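Local structure of oxidized polyvinyl alcohol hydrolase (Pseudomonas sp. VM15C, 3WWC) at residues I98-A103 and N127-G132; E35-D40 and K47-V52; G196-S201 and I248-W253; A186-S191 and G233-Y238; A168-L173 and S323-S328. The protein hydrolyses beta-diketones such as 4,6-nonanedione and oxidized polyvinyl alcohol, carrying out the second step in the degradation of polyvinyl alcohol. The protein carries 1 engineered substitution. All blocks are in the same frame, centred on the assembly; numbering follows the deposited sequence.

Four of the five contacts reach the large mixed sheet, and only contact 4 stands off it, on the helix 178-189. Contact 3 pairs two central parallel strands and is wholly buried; contact 2 pairs the first two strands at the sheet's margin and is partly exposed. Contact 1 adds to the same margin, since Ala99 and Val101 bond to the strand that carries Ile51 and Ala49. Contacts 1 and 4, both buried, bring loops onto a strand end and a helix end through ring packing, with a water in contact 1. Contact 5 lies at the surface and relies on arginine chemistry, yet Lys326 ties it to Ser191 of contact 4.

Contact 1 (I98-A103 and N127-G132); sequences IAPVRA and NPWFEG
Beside the active site of this alpha/beta-hydrolase fold, the loop 127-132 packs its Trp129 against Pro100 and Arg102, where the chain runs on from strand 96-100; Pro128 lies about 6 Å from a bound butanoic acid, side chain to ligand. The aliphatic part of Arg102 does the touching: CG sits over one face of the indole, 3.5 Å from the centroid of the six-membered ring of Trp129 in a CH-pi contact. Pro100 meets the far rim of that ring, its O in the ring plane 3.4 Å from Trp129 CH2. With CG beside the backbone N (chi1 -56°), the Trp129 ring is swung back toward strand 96-100, and its NE1 bonds to Thr69 O. A leucine at Trp129 would probably leave the Arg102 methylenes without their flat support and Thr69 O without this donor. Beyond CG, Arg102 bends at chi3 and runs beside Pro128, with its NH2 bonded to Arg112 O. Ala103 CB touches Phe130 CE2 at 3.8 Å. A water bridges the two backbones, 2.9 Å from Ala103 N, whose hydrogen it accepts, and 2.8 Å from Pro128 O.

Contact 2 (E35-D40 and K47-V52); sequences EGLNVD and KRAFIV
Asn38 and Phe50 face each other as a hydrogen-bonded antiparallel pair, and both of their backbone N-H groups are satisfied across the strands. Asn38 N gives to Phe50 O at 2.7 Å, nearly along the C=O axis, while Phe50 N returns a bond to Asn38 O at 3.0 Å, in the carbonyl plane. The next such pair repeats the exchange with different geometry. Gly36 N reaches a lone pair of Val52 O at 2.9 Å, but Val52 N approaches Gly36 O from above the carbonyl plane, 36° out of it. The same Gly36 O also receives a CA-H...O contact from Ile51 CA at 3.2 Å. Strands 36-43 and 46-53 thus form a beta hairpin, the first strand lying at the margin of the large mixed sheet and the second bonding onward to Ala99 and Val101. Leu37 and Ile51, a non-hydrogen-bonded pair, meet through Leu37 CD1 and Ile51 CG1 on one face of the sheet. On the other face the amide of Asn38 stacks on the Phe50 ring, their planes 6° apart, and Asn38 CB lies 3.7 Å from the ring centroid. Phe50 CG stands between the backbone N and the carbonyl carbon (chi1 57°), which brings the ring across to Asn38. The amide is also anchored at its oxygen, as OD1 accepts from Lys34 N. Near the turn, a water donates to Asp40 O and accepts from Lys47 NZ, while Asp40 N bonds to Gln107 OE1.

Contact 3 (G196-S201 and I248-W253); sequences GGLPIS and IVMTVW
Leu198 and Met250 lie side by side and point the same way, so that Leu198 CD1 runs along the start of the methionine chain, 3.8 Å from Met250 CB. The same methyl meets Val252 CG2, so one leucine branch touches two residues of the neighbouring strand. Ile200 and Val252 are also aligned side by side, with Ile200 CG2 3.9 Å from Val252 CB. Pro199 behaves differently: its ring crosses Val249 and Thr251 at about a right angle, its CD 3.9 Å from Val249 CG1 and its CG beside Thr251 OG1. These are adjacent parallel strands, 196-200 and 247-253, in the central sheet of the alpha/beta-hydrolase fold, and their short axes run only 6° apart. As a proline, Pro199 has no N-H to offer Met250 O, but its own carbonyl still accepts from Val252 N at 3.2 Å. Nearer the start of the strands, Met250 N gives to Gly197 O with a nearly straight N-H...O angle of 172°. At the active-site end, Ser201 N bonds to Val252 O at 2.9 Å. The polar ends turn to other partners, Ser201 OG to Asp258 and Thr251 OG1 to His294.

Contact 4 (A186-S191 and G233-Y238); sequences ALLFRS and GRVGPY
At the C-terminal end of helix 178-189 in this alpha/beta-hydrolase fold, Leu188 and Phe189 pack on Pro237, in a loop just after the type I turn Gly233-Gly236. Pro237, Leu188 and Phe189 bury the most surface, and all three meet by apolar packing. Phe189 and Pro237 come from opposite directions: the proline ring rests on the face of the phenyl ring, its CG 3.7 Å from the Phe189 centroid and 13° off the ring normal, a CH-pi contact centred on the ring. Phe189 CG stands beside the backbone N (chi1 -81°), which carries the ring out from the helix end to reach the loop. An alanine in place of Phe189 would remove that flat face, and Pro237 is likely to be left with a gap on this side. Leu188 fills the adjacent space, with CB against Pro237 CD at 3.8 Å. Leu188 also touches Phe285 and Phe286 of helix 275-288. Gly236 has no side chain, and the leucine packs directly on its backbone. The Leu188 and Val235 side chains cross at about a right angle, with Leu188 CD1 3.8 Å from Gly236 CA and 4.0 Å from Val235 CG1.

Contact 5 (A168-L173 and S323-S328); sequences ARRLFL and SHPKGS
Pro325 is wedged between two arginines and makes the tight part of this contact, where the loop after helix 310-322 meets the chain about Arg169 and Arg170, on the way into strand 170-176 of the large sheet. Pro325 CB lies over the centre of both guanidinium groups, 3.6 Å above the plane of Arg170 and 3.8 Å above that of Arg169. Arg170 runs alongside the proline, extended from CG to NE, and its charged end is held elsewhere, NH1 in a salt bridge with Asp167 and NE on Ala322 O. The backbones join through Lys326 N, which gives to a lone pair of Arg169 O at 2.9 Å with an N-H...O angle of 171°. Arg169 answers with its side chain: bent at chi3 (68°), it turns NE and NH2 side-on to Lys326 O, each 2.9 Å away. That oxygen lies in the guanidinium plane. The type II turn from Pro325 to Ser328 places this carbonyl and is braced by Ser328 OG and Ser328 N, both bonded to Pro325 O. Arg169, though doubly bonded, lies exposed, and beyond its grip on Lys326 O the packing is loose, NH2 only passing Ser328 OG at 3.7 Å. The Lys326 chain leads away from the arginines, its NZ bonded to Pro246 O, Ser191 O and Trp194 O. Arg169 is gripped by a neutral carbonyl and Arg170 by the Asp167 carboxylate and Ala322 O, so polar bonds probably fix both guanidinium groups with a face against Pro325.

Contact 1 (I98-A103 and N127-G132)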
# COMPACT_ATOMS: atom_id res chain seq x y z
N ILE A 98 2.42 5.24 -12.18
CA ILE A 98 2.90 3.95 -12.72
C ILE A 98 2.11 2.93 -11.92
O ILE A 98 2.42 2.66 -10.74
CB ILE A 98 4.40 3.82 -12.49
CG1 ILE A 98 5.15 5.04 -13.06
CG2 ILE A 98 4.86 2.53 -13.18
CD1 ILE A 98 6.65 4.98 -12.70
N ALA A 99 1.09 2.33 -12.56
CA ALA A 99 0.11 1.47 -11.88
C ALA A 99 0.25 0.05 -12.28
O ALA A 99 -0.00 -0.31 -13.44
CB ALA A 99 -1.30 1.97 -12.28
N PRO A 100 0.62 -0.81 -11.35
CA PRO A 100 0.79 -2.23 -11.68
C PRO A 100 -0.51 -2.99 -11.75
O PRO A 100 -1.45 -2.70 -11.02
CB PRO A 100 1.64 -2.76 -10.51
CG PRO A 100 1.15 -1.87 -9.31
CD PRO A 100 1.01 -0.49 -9.94
N VAL A 101 -0.56 -3.97 -12.66
CA VAL A 101 -1.71 -4.88 -12.78
C VAL A 101 -1.42 -6.07 -11.88
O VAL A 101 -0.26 -6.54 -11.80
CB VAL A 101 -1.88 -5.30 -14.24
CG1 VAL A 101 -3.02 -6.35 -14.42
CG2 VAL A 101 -2.20 -4.04 -15.07
N ARG A 102 -2.43 -6.60 -11.21
CA ARG A 102 -2.28 -7.74 -10.32
C ARG A 102 -1.89 -9.00 -11.11
O ARG A 102 -2.39 -9.22 -12.24
CB ARG A 102 -3.60 -7.99 -9.56
CG ARG A 102 -3.95 -6.85 -8.61
CD ARG A 102 -5.38 -6.96 -8.03
NE ARG A 102 -6.31 -6.77 -9.13
CZ ARG A 102 -7.60 -7.02 -9.09
NH1 ARG A 102 -8.18 -7.44 -7.97
NH2 ARG A 102 -8.29 -6.95 -10.25
N ALA A 103 -1.01 -9.82 -10.56
CA ALA A 103 -0.58 -11.04 -11.25
C ALA A 103 -1.78 -11.93 -11.60
O ALA A 103 -1.88 -12.46 -12.73
CB ALA A 103 0.40 -11.79 -10.32
N ASN A 127 -4.97 -13.61 -2.70
CA ASN A 127 -4.56 -13.63 -4.11
C ASN A 127 -4.34 -12.33 -4.92
O ASN A 127 -3.60 -12.37 -5.88
CB ASN A 127 -5.55 -14.50 -4.90
CG ASN A 127 -4.92 -15.22 -6.06
OD1 ASN A 127 -3.78 -15.67 -5.99
ND2 ASN A 127 -5.68 -15.36 -7.14
N PRO A 128 -4.96 -11.18 -4.56
CA PRO A 128 -4.74 -9.99 -5.37
C PRO A 128 -3.29 -9.54 -5.53
O PRO A 128 -2.87 -9.13 -6.62
CB PRO A 128 -5.57 -8.91 -4.67
CG PRO A 128 -6.79 -9.71 -4.11
CD PRO A 128 -6.06 -11.00 -3.58
N TRP A 129 -2.54 -9.59 -4.42
CA TRP A 129 -1.14 -9.18 -4.43
C TRP A 129 -0.40 -10.16 -3.53
O TRP A 129 -0.98 -10.78 -2.66
CB TRP A 129 -0.95 -7.77 -3.83
CG TRP A 129 -1.77 -6.65 -4.50
CD1 TRP A 129 -2.94 -6.08 -4.03
CD2 TRP A 129 -1.47 -5.99 -5.74
NE1 TRP A 129 -3.39 -5.12 -4.91
CE2 TRP A 129 -2.50 -5.03 -5.96
CE3 TRP A 129 -0.44 -6.10 -6.68
CZ2 TRP A 129 -2.52 -4.20 -7.10
CZ3 TRP A 129 -0.44 -5.30 -7.80
CH2 TRP A 129 -1.49 -4.34 -8.01
N PHE A 130 0.93 -10.23 -3.71
CA PHE A 130 1.74 -11.07 -2.83
C PHE A 130 2.06 -10.15 -1.64
O PHE A 130 3.15 -9.57 -1.52
CB PHE A 130 3.00 -11.49 -3.62
CG PHE A 130 2.68 -12.29 -4.90
CD1 PHE A 130 2.04 -13.51 -4.80
CD2 PHE A 130 2.98 -11.78 -6.18
CE1 PHE A 130 1.69 -14.21 -5.98
CE2 PHE A 130 2.65 -12.47 -7.32
CZ PHE A 130 2.00 -13.70 -7.23
N GLU A 131 1.09 -10.06 -0.75
CA GLU A 131 1.12 -9.11 0.33
C GLU A 131 1.16 -9.61 1.75
O GLU A 131 1.21 -8.80 2.68
CB GLU A 131 -0.04 -8.07 0.16
CG GLU A 131 -1.49 -8.54 -0.31
CD GLU A 131 -2.40 -9.07 0.78
OE1 GLU A 131 -1.97 -9.93 1.60
OE2 GLU A 131 -3.59 -8.67 0.80
N GLY A 132 1.20 -10.93 1.95
CA GLY A 132 1.28 -11.41 3.32
C GLY A 132 1.46 -12.93 3.29
O GLY A 132 0.87 -13.60 2.45
O HOH W 1 -0.39 -9.44 -7.80

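Contact 2 (E35-D40 and K47-V52)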
# COMPACT_ATOMS: atom_id res chain seq x y z
N GLU A 35 3.99 5.04 -22.95
CA GLU A 35 2.94 5.70 -22.22
C GLU A 35 1.78 4.74 -22.35
O GLU A 35 1.62 4.07 -23.38
CB GLU A 35 2.57 7.03 -22.88
CG GLU A 35 1.32 7.64 -22.34
CD GLU A 35 1.07 9.05 -22.88
OE1 GLU A 35 1.83 9.51 -23.76
OE2 GLU A 35 0.11 9.70 -22.42
N GLY A 36 0.95 4.66 -21.33
CA GLY A 36 -0.19 3.78 -21.37
C GLY A 36 0.11 2.37 -20.89
O GLY A 36 0.96 2.17 -20.03
N LEU A 37 -0.56 1.38 -21.48
CA LEU A 37 -0.39 0.00 -21.06
C LEU A 37 0.89 -0.66 -21.54
O LEU A 37 1.20 -0.58 -22.76
CB LEU A 37 -1.58 -0.83 -21.55
CG LEU A 37 -1.53 -2.30 -21.14
CD1 LEU A 37 -1.67 -2.48 -19.63
CD2 LEU A 37 -2.74 -2.98 -21.82
N ASN A 38 1.66 -1.25 -20.61
CA ASN A 38 2.91 -1.98 -20.92
C ASN A 38 2.64 -3.41 -20.54
O ASN A 38 2.16 -3.68 -19.44
CB ASN A 38 4.04 -1.44 -20.03
CG ASN A 38 4.46 -0.05 -20.46
OD1 ASN A 38 5.45 0.08 -21.19
ND2 ASN A 38 3.72 0.98 -20.07
N VAL A 39 2.93 -4.36 -21.43
CA VAL A 39 2.66 -5.76 -21.15
C VAL A 39 3.90 -6.61 -21.32
O VAL A 39 4.93 -6.10 -21.79
CB VAL A 39 1.54 -6.35 -22.09
CG1 VAL A 39 0.25 -5.54 -21.92
CG2 VAL A 39 1.99 -6.29 -23.54
N ASP A 40 3.82 -7.88 -20.94
CA ASP A 40 4.94 -8.83 -21.03
C ASP A 40 6.26 -8.37 -20.42
O ASP A 40 7.38 -8.67 -20.92
CB ASP A 40 5.14 -9.24 -22.50
CG ASP A 40 3.93 -9.95 -23.03
OD1 ASP A 40 3.30 -10.69 -22.24
OD2 ASP A 40 3.63 -9.80 -24.23
N LYS A 47 5.17 -12.72 -16.41
CA LYS A 47 5.04 -11.65 -17.38
C LYS A 47 4.03 -10.74 -16.74
O LYS A 47 2.89 -11.16 -16.48
CB LYS A 47 4.45 -12.15 -18.65
CG LYS A 47 5.26 -13.31 -19.07
CD LYS A 47 6.26 -12.92 -20.00
CE LYS A 47 5.86 -13.66 -21.27
NZ LYS A 47 6.94 -13.71 -22.28
N ARG A 48 4.46 -9.51 -16.50
CA ARG A 48 3.63 -8.53 -15.83
C ARG A 48 3.23 -7.34 -16.69
O ARG A 48 3.81 -7.08 -17.75
CB ARG A 48 4.41 -8.01 -14.59
CG ARG A 48 4.91 -9.08 -13.69
CD ARG A 48 3.78 -9.91 -13.04
NE ARG A 48 2.79 -9.11 -12.32
CZ ARG A 48 2.83 -8.92 -11.01
NH1 ARG A 48 3.80 -9.48 -10.25
NH2 ARG A 48 1.90 -8.15 -10.45
N ALA A 49 2.24 -6.58 -16.22
CA ALA A 49 1.79 -5.42 -16.95
C ALA A 49 1.63 -4.26 -16.00
O ALA A 49 1.43 -4.45 -14.78
CB ALA A 49 0.43 -5.68 -17.65
N PHE A 50 1.67 -3.07 -16.56
CA PHE A 50 1.49 -1.85 -15.78
C PHE A 50 1.16 -0.71 -16.71
O PHE A 50 1.40 -0.80 -17.93
CB PHE A 50 2.74 -1.53 -14.95
CG PHE A 50 4.03 -1.37 -15.76
CD1 PHE A 50 4.82 -2.48 -16.03
CD2 PHE A 50 4.42 -0.11 -16.25
CE1 PHE A 50 6.02 -2.35 -16.79
CE2 PHE A 50 5.59 0.03 -17.01
CZ PHE A 50 6.40 -1.08 -17.27
N ILE A 51 0.58 0.35 -16.16
CA ILE A 51 0.13 1.47 -16.98
C ILE A 51 0.84 2.73 -16.53
O ILE A 51 0.92 3.03 -15.33
CB ILE A 51 -1.40 1.64 -16.85
CG1 ILE A 51 -2.10 0.36 -17.31
CG2 ILE A 51 -1.91 2.82 -17.70
CD1 ILE A 51 -3.65 0.33 -17.04
N VAL A 52 1.28 3.52 -17.49
CA VAL A 52 2.01 4.74 -17.18
C VAL A 52 1.27 5.97 -17.65
O VAL A 52 0.86 6.07 -18.83
CB VAL A 52 3.41 4.76 -17.88
CG1 VAL A 52 4.13 6.14 -17.60
CG2 VAL A 52 4.27 3.60 -17.42
O HOH W 2 8.56 -11.15 -21.57

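Contact 3 (G196-S201 and I248-W253)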
# COMPACT_ATOMS: atom_id res chain seq x y z
N GLY A 196 8.12 6.68 0.52
CA GLY A 196 7.00 6.64 1.47
C GLY A 196 5.80 5.98 0.79
O GLY A 196 5.87 5.49 -0.33
N GLY A 197 4.65 6.00 1.45
CA GLY A 197 3.50 5.35 0.89
C GLY A 197 2.23 5.74 1.60
O GLY A 197 2.21 6.42 2.66
N LEU A 198 1.15 5.29 0.99
CA LEU A 198 -0.20 5.58 1.45
C LEU A 198 -1.04 4.30 1.59
O LEU A 198 -1.84 3.94 0.68
CB LEU A 198 -0.86 6.56 0.45
CG LEU A 198 -2.31 7.00 0.70
CD1 LEU A 198 -2.40 7.78 1.99
CD2 LEU A 198 -2.76 7.91 -0.47
N PRO A 199 -0.84 3.54 2.69
CA PRO A 199 -1.62 2.30 2.90
C PRO A 199 -3.01 2.66 3.44
O PRO A 199 -3.14 3.07 4.58
CB PRO A 199 -0.77 1.50 3.90
CG PRO A 199 0.01 2.63 4.68
CD PRO A 199 0.29 3.68 3.65
N ILE A 200 -4.03 2.55 2.59
CA ILE A 200 -5.40 2.87 2.95
C ILE A 200 -6.13 1.58 3.27
O ILE A 200 -6.28 0.70 2.42
CB ILE A 200 -6.12 3.58 1.79
CG1 ILE A 200 -5.34 4.80 1.31
CG2 ILE A 200 -7.53 3.97 2.25
CD1 ILE A 200 -6.02 5.53 0.09
N SER A 201 -6.53 1.47 4.54
CA SER A 201 -7.27 0.28 5.01
C SER A 201 -6.61 -1.01 4.61
O SER A 201 -7.25 -1.91 4.03
CB SER A 201 -8.67 0.35 4.47
OG SER A 201 -9.28 1.52 4.92
N ILE A 248 8.09 8.58 4.64
CA ILE A 248 6.92 9.23 5.18
C ILE A 248 5.77 8.25 4.86
O ILE A 248 5.62 7.80 3.72
CB ILE A 248 6.64 10.64 4.66
CG1 ILE A 248 5.27 11.08 5.19
CG2 ILE A 248 6.72 10.72 3.11
CD1 ILE A 248 5.04 12.61 5.05
N VAL A 249 5.02 7.86 5.88
CA VAL A 249 3.92 6.91 5.68
C VAL A 249 2.65 7.52 6.19
O VAL A 249 2.59 8.03 7.33
CB VAL A 249 4.19 5.60 6.43
CG1 VAL A 249 3.05 4.59 6.19
CG2 VAL A 249 5.55 5.00 5.98
N MET A 250 1.62 7.48 5.36
CA MET A 250 0.30 8.01 5.74
C MET A 250 -0.68 6.84 5.73
O MET A 250 -1.02 6.32 4.67
CB MET A 250 -0.16 9.07 4.74
CG MET A 250 -1.49 9.69 5.20
SD MET A 250 -2.09 10.97 4.00
CE MET A 250 -0.96 12.28 4.38
N THR A 251 -1.10 6.42 6.92
CA THR A 251 -2.04 5.30 7.07
C THR A 251 -3.44 5.84 7.22
O THR A 251 -3.65 6.75 8.03
CB THR A 251 -1.70 4.48 8.28
OG1 THR A 251 -0.34 3.99 8.17
CG2 THR A 251 -2.66 3.30 8.42
N VAL A 252 -4.39 5.31 6.47
CA VAL A 252 -5.79 5.82 6.54
C VAL A 252 -6.76 4.73 7.00
O VAL A 252 -6.74 3.60 6.47
CB VAL A 252 -6.24 6.29 5.15
CG1 VAL A 252 -7.66 6.88 5.22
CG2 VAL A 252 -5.25 7.35 4.62
N TRP A 253 -7.56 5.09 8.00
CA TRP A 253 -8.62 4.21 8.54
C TRP A 253 -9.95 4.84 8.14
O TRP A 253 -10.13 6.05 8.31
CB TRP A 253 -8.52 4.15 10.07
CG TRP A 253 -9.62 3.37 10.71
CD1 TRP A 253 -9.90 2.04 10.49
CD2 TRP A 253 -10.52 3.80 11.74
NE1 TRP A 253 -10.90 1.62 11.33
CE2 TRP A 253 -11.30 2.69 12.11
CE3 TRP A 253 -10.75 5.03 12.39
CZ2 TRP A 253 -12.29 2.76 13.11
CZ3 TRP A 253 -11.73 5.09 13.39
CH2 TRP A 253 -12.48 3.96 13.73

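Contact 4 (A186-S191 and G233-Y238)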
# COMPACT_ATOMS: atom_id res chain seq x y z
N ALA A 186 5.51 -3.61 1.03
CA ALA A 186 6.58 -3.00 0.22
C ALA A 186 7.39 -2.02 1.04
O ALA A 186 8.63 -1.91 0.86
CB ALA A 186 5.94 -2.28 -0.97
N LEU A 187 6.74 -1.25 1.92
CA LEU A 187 7.48 -0.29 2.75
C LEU A 187 8.38 -1.01 3.74
O LEU A 187 9.46 -0.51 4.06
CB LEU A 187 6.50 0.62 3.51
CG LEU A 187 5.70 1.54 2.61
CD1 LEU A 187 4.59 2.16 3.46
CD2 LEU A 187 6.62 2.62 1.98
N LEU A 188 7.97 -2.19 4.19
CA LEU A 188 8.76 -2.90 5.20
C LEU A 188 9.94 -3.60 4.59
O LEU A 188 10.99 -3.74 5.24
CB LEU A 188 7.88 -3.93 5.94
CG LEU A 188 6.82 -3.27 6.82
CD1 LEU A 188 5.77 -4.31 7.23
CD2 LEU A 188 7.51 -2.62 8.07
N PHE A 189 9.80 -4.02 3.33
CA PHE A 189 10.89 -4.74 2.66
C PHE A 189 11.73 -3.88 1.74
O PHE A 189 12.87 -4.27 1.42
CB PHE A 189 10.38 -5.91 1.80
CG PHE A 189 10.07 -7.18 2.59
CD1 PHE A 189 11.05 -8.13 2.83
CD2 PHE A 189 8.78 -7.44 2.99
CE1 PHE A 189 10.72 -9.33 3.45
CE2 PHE A 189 8.43 -8.65 3.63
CZ PHE A 189 9.43 -9.60 3.85
N ARG A 190 11.22 -2.72 1.29
CA ARG A 190 11.98 -1.89 0.36
C ARG A 190 12.06 -0.45 0.86
O ARG A 190 11.92 0.51 0.10
CB ARG A 190 11.31 -1.98 -1.03
CG ARG A 190 11.63 -3.30 -1.72
CD ARG A 190 13.07 -3.30 -2.26
NE ARG A 190 13.23 -4.51 -3.05
CZ ARG A 190 14.15 -4.69 -4.00
NH1 ARG A 190 15.04 -3.75 -4.29
NH2 ARG A 190 14.15 -5.81 -4.71
N SER A 191 12.34 -0.30 2.15
CA SER A 191 12.44 1.02 2.73
C SER A 191 13.65 1.81 2.31
O SER A 191 13.77 2.97 2.71
CB SER A 191 12.37 0.96 4.26
OG SER A 191 13.53 0.31 4.79
N GLY A 233 3.54 -8.98 12.37
CA GLY A 233 2.45 -9.35 11.46
C GLY A 233 2.93 -10.07 10.21
O GLY A 233 4.06 -9.86 9.74
N ARG A 234 2.02 -10.86 9.63
CA ARG A 234 2.30 -11.63 8.43
C ARG A 234 2.49 -10.74 7.22
O ARG A 234 2.93 -11.23 6.18
CB ARG A 234 1.18 -12.66 8.18
CG ARG A 234 1.12 -13.70 9.30
CD ARG A 234 0.14 -14.81 9.01
NE ARG A 234 -1.23 -14.34 9.20
CZ ARG A 234 -2.23 -14.43 8.33
NH1 ARG A 234 -2.08 -14.95 7.12
NH2 ARG A 234 -3.45 -14.03 8.70
N VAL A 235 2.12 -9.45 7.30
CA VAL A 235 2.33 -8.54 6.16
C VAL A 235 3.82 -8.30 5.92
O VAL A 235 4.24 -8.01 4.78
CB VAL A 235 1.62 -7.17 6.43
CG1 VAL A 235 2.33 -6.37 7.56
CG2 VAL A 235 1.59 -6.32 5.15
N GLY A 236 4.64 -8.46 6.95
CA GLY A 236 6.05 -8.08 6.79
C GLY A 236 7.04 -9.17 7.11
O GLY A 236 6.70 -10.33 7.15
N PRO A 237 8.29 -8.79 7.21
CA PRO A 237 9.35 -9.73 7.54
C PRO A 237 9.02 -10.23 8.96
O PRO A 237 8.31 -9.55 9.71
CB PRO A 237 10.60 -8.82 7.61
CG PRO A 237 10.26 -7.65 6.78
CD PRO A 237 8.81 -7.41 7.02
N TYR A 238 9.50 -11.42 9.32
CA TYR A 238 9.42 -11.88 10.72
C TYR A 238 10.85 -12.14 11.28
O TYR A 238 11.61 -12.94 10.72
CB TYR A 238 8.66 -13.18 10.91
CG TYR A 238 8.72 -13.54 12.37
CD1 TYR A 238 8.02 -12.80 13.32
CD2 TYR A 238 9.62 -14.51 12.82
CE1 TYR A 238 8.23 -13.00 14.69
CE2 TYR A 238 9.83 -14.72 14.17
CZ TYR A 238 9.13 -13.96 15.10
OH TYR A 238 9.30 -14.17 16.45

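Contact 5 (A168-L173 and S323-S328)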
# COMPACT_ATOMS: atom_id res chain seq x y z
N ALA A 168 14.08 10.40 -7.83
CA ALA A 168 14.44 9.25 -7.01
C ALA A 168 14.24 9.44 -5.51
O ALA A 168 14.32 8.46 -4.76
CB ALA A 168 15.91 8.81 -7.31
N ARG A 169 13.98 10.68 -5.10
CA ARG A 169 13.70 10.99 -3.69
C ARG A 169 12.19 11.09 -3.45
O ARG A 169 11.77 11.38 -2.31
CB ARG A 169 14.31 12.33 -3.25
CG ARG A 169 15.86 12.30 -3.31
CD ARG A 169 16.40 13.64 -2.72
NE ARG A 169 16.14 13.72 -1.28
CZ ARG A 169 16.03 14.85 -0.57
NH1 ARG A 169 16.17 16.05 -1.14
NH2 ARG A 169 15.84 14.79 0.75
N ARG A 170 11.37 10.86 -4.49
CA ARG A 170 9.92 11.03 -4.32
C ARG A 170 9.21 9.90 -5.03
O ARG A 170 8.31 10.13 -5.85
CB ARG A 170 9.48 12.39 -4.84
CG ARG A 170 9.94 13.54 -3.91
CD ARG A 170 9.30 14.85 -4.35
NE ARG A 170 9.61 15.96 -3.46
CZ ARG A 170 10.72 16.67 -3.50
NH1 ARG A 170 11.70 16.39 -4.38
NH2 ARG A 170 10.85 17.72 -2.66
N LEU A 171 9.60 8.68 -4.71
CA LEU A 171 8.94 7.49 -5.28
C LEU A 171 7.95 6.99 -4.21
O LEU A 171 8.38 6.48 -3.16
CB LEU A 171 9.95 6.37 -5.60
CG LEU A 171 11.09 6.85 -6.53
CD1 LEU A 171 12.06 5.69 -6.69
CD2 LEU A 171 10.58 7.36 -7.88
N PHE A 172 6.64 7.12 -4.49
CA PHE A 172 5.60 6.76 -3.52
C PHE A 172 4.65 5.70 -4.04
O PHE A 172 4.29 5.73 -5.22
CB PHE A 172 4.76 8.01 -3.23
CG PHE A 172 5.58 9.15 -2.62
CD1 PHE A 172 6.13 9.01 -1.38
CD2 PHE A 172 5.79 10.30 -3.33
CE1 PHE A 172 6.91 10.05 -0.83
CE2 PHE A 172 6.58 11.36 -2.80
CZ PHE A 172 7.12 11.23 -1.56
N LEU A 173 4.26 4.76 -3.18
CA LEU A 173 3.24 3.81 -3.62
C LEU A 173 2.11 3.78 -2.60
O LEU A 173 2.26 4.24 -1.46
CB LEU A 173 3.81 2.40 -3.85
CG LEU A 173 3.92 1.43 -2.68
CD1 LEU A 173 4.37 0.11 -3.25
CD2 LEU A 173 4.92 1.87 -1.61
N SER A 323 6.12 16.44 0.22
CA SER A 323 6.77 17.48 1.07
C SER A 323 7.87 16.90 1.93
O SER A 323 8.59 17.64 2.64
CB SER A 323 5.72 18.16 1.95
OG SER A 323 5.32 17.38 3.07
N HIS A 324 8.01 15.59 1.93
CA HIS A 324 9.03 14.94 2.74
C HIS A 324 9.83 14.02 1.83
O HIS A 324 9.69 12.80 1.88
CB HIS A 324 8.38 14.13 3.85
CG HIS A 324 9.32 13.78 4.95
ND1 HIS A 324 9.81 14.74 5.81
CD2 HIS A 324 9.94 12.62 5.28
CE1 HIS A 324 10.70 14.19 6.62
NE2 HIS A 324 10.79 12.91 6.33
N PRO A 325 10.70 14.60 0.98
CA PRO A 325 11.50 13.78 0.07
C PRO A 325 12.45 12.88 0.89
O PRO A 325 12.86 13.22 2.00
CB PRO A 325 12.21 14.81 -0.82
CG PRO A 325 12.32 16.04 0.08
CD PRO A 325 10.98 16.04 0.83
N LYS A 326 12.80 11.73 0.33
CA LYS A 326 13.57 10.74 1.02
C LYS A 326 14.86 11.29 1.63
O LYS A 326 15.65 11.92 0.94
CB LYS A 326 13.90 9.59 0.08
CG LYS A 326 14.33 8.35 0.87
CD LYS A 326 14.52 7.19 -0.02
CE LYS A 326 14.82 5.92 0.74
NZ LYS A 326 13.70 5.44 1.66
N GLY A 327 14.98 11.10 2.93
CA GLY A 327 16.19 11.55 3.65
C GLY A 327 16.01 12.87 4.34
O GLY A 327 16.94 13.35 4.99
N SER A 328 14.83 13.47 4.20
CA SER A 328 14.47 14.72 4.87
C SER A 328 14.44 14.47 6.36
O SER A 328 14.22 13.35 6.78
CB SER A 328 13.07 15.15 4.44
OG SER A 328 13.19 15.75 3.20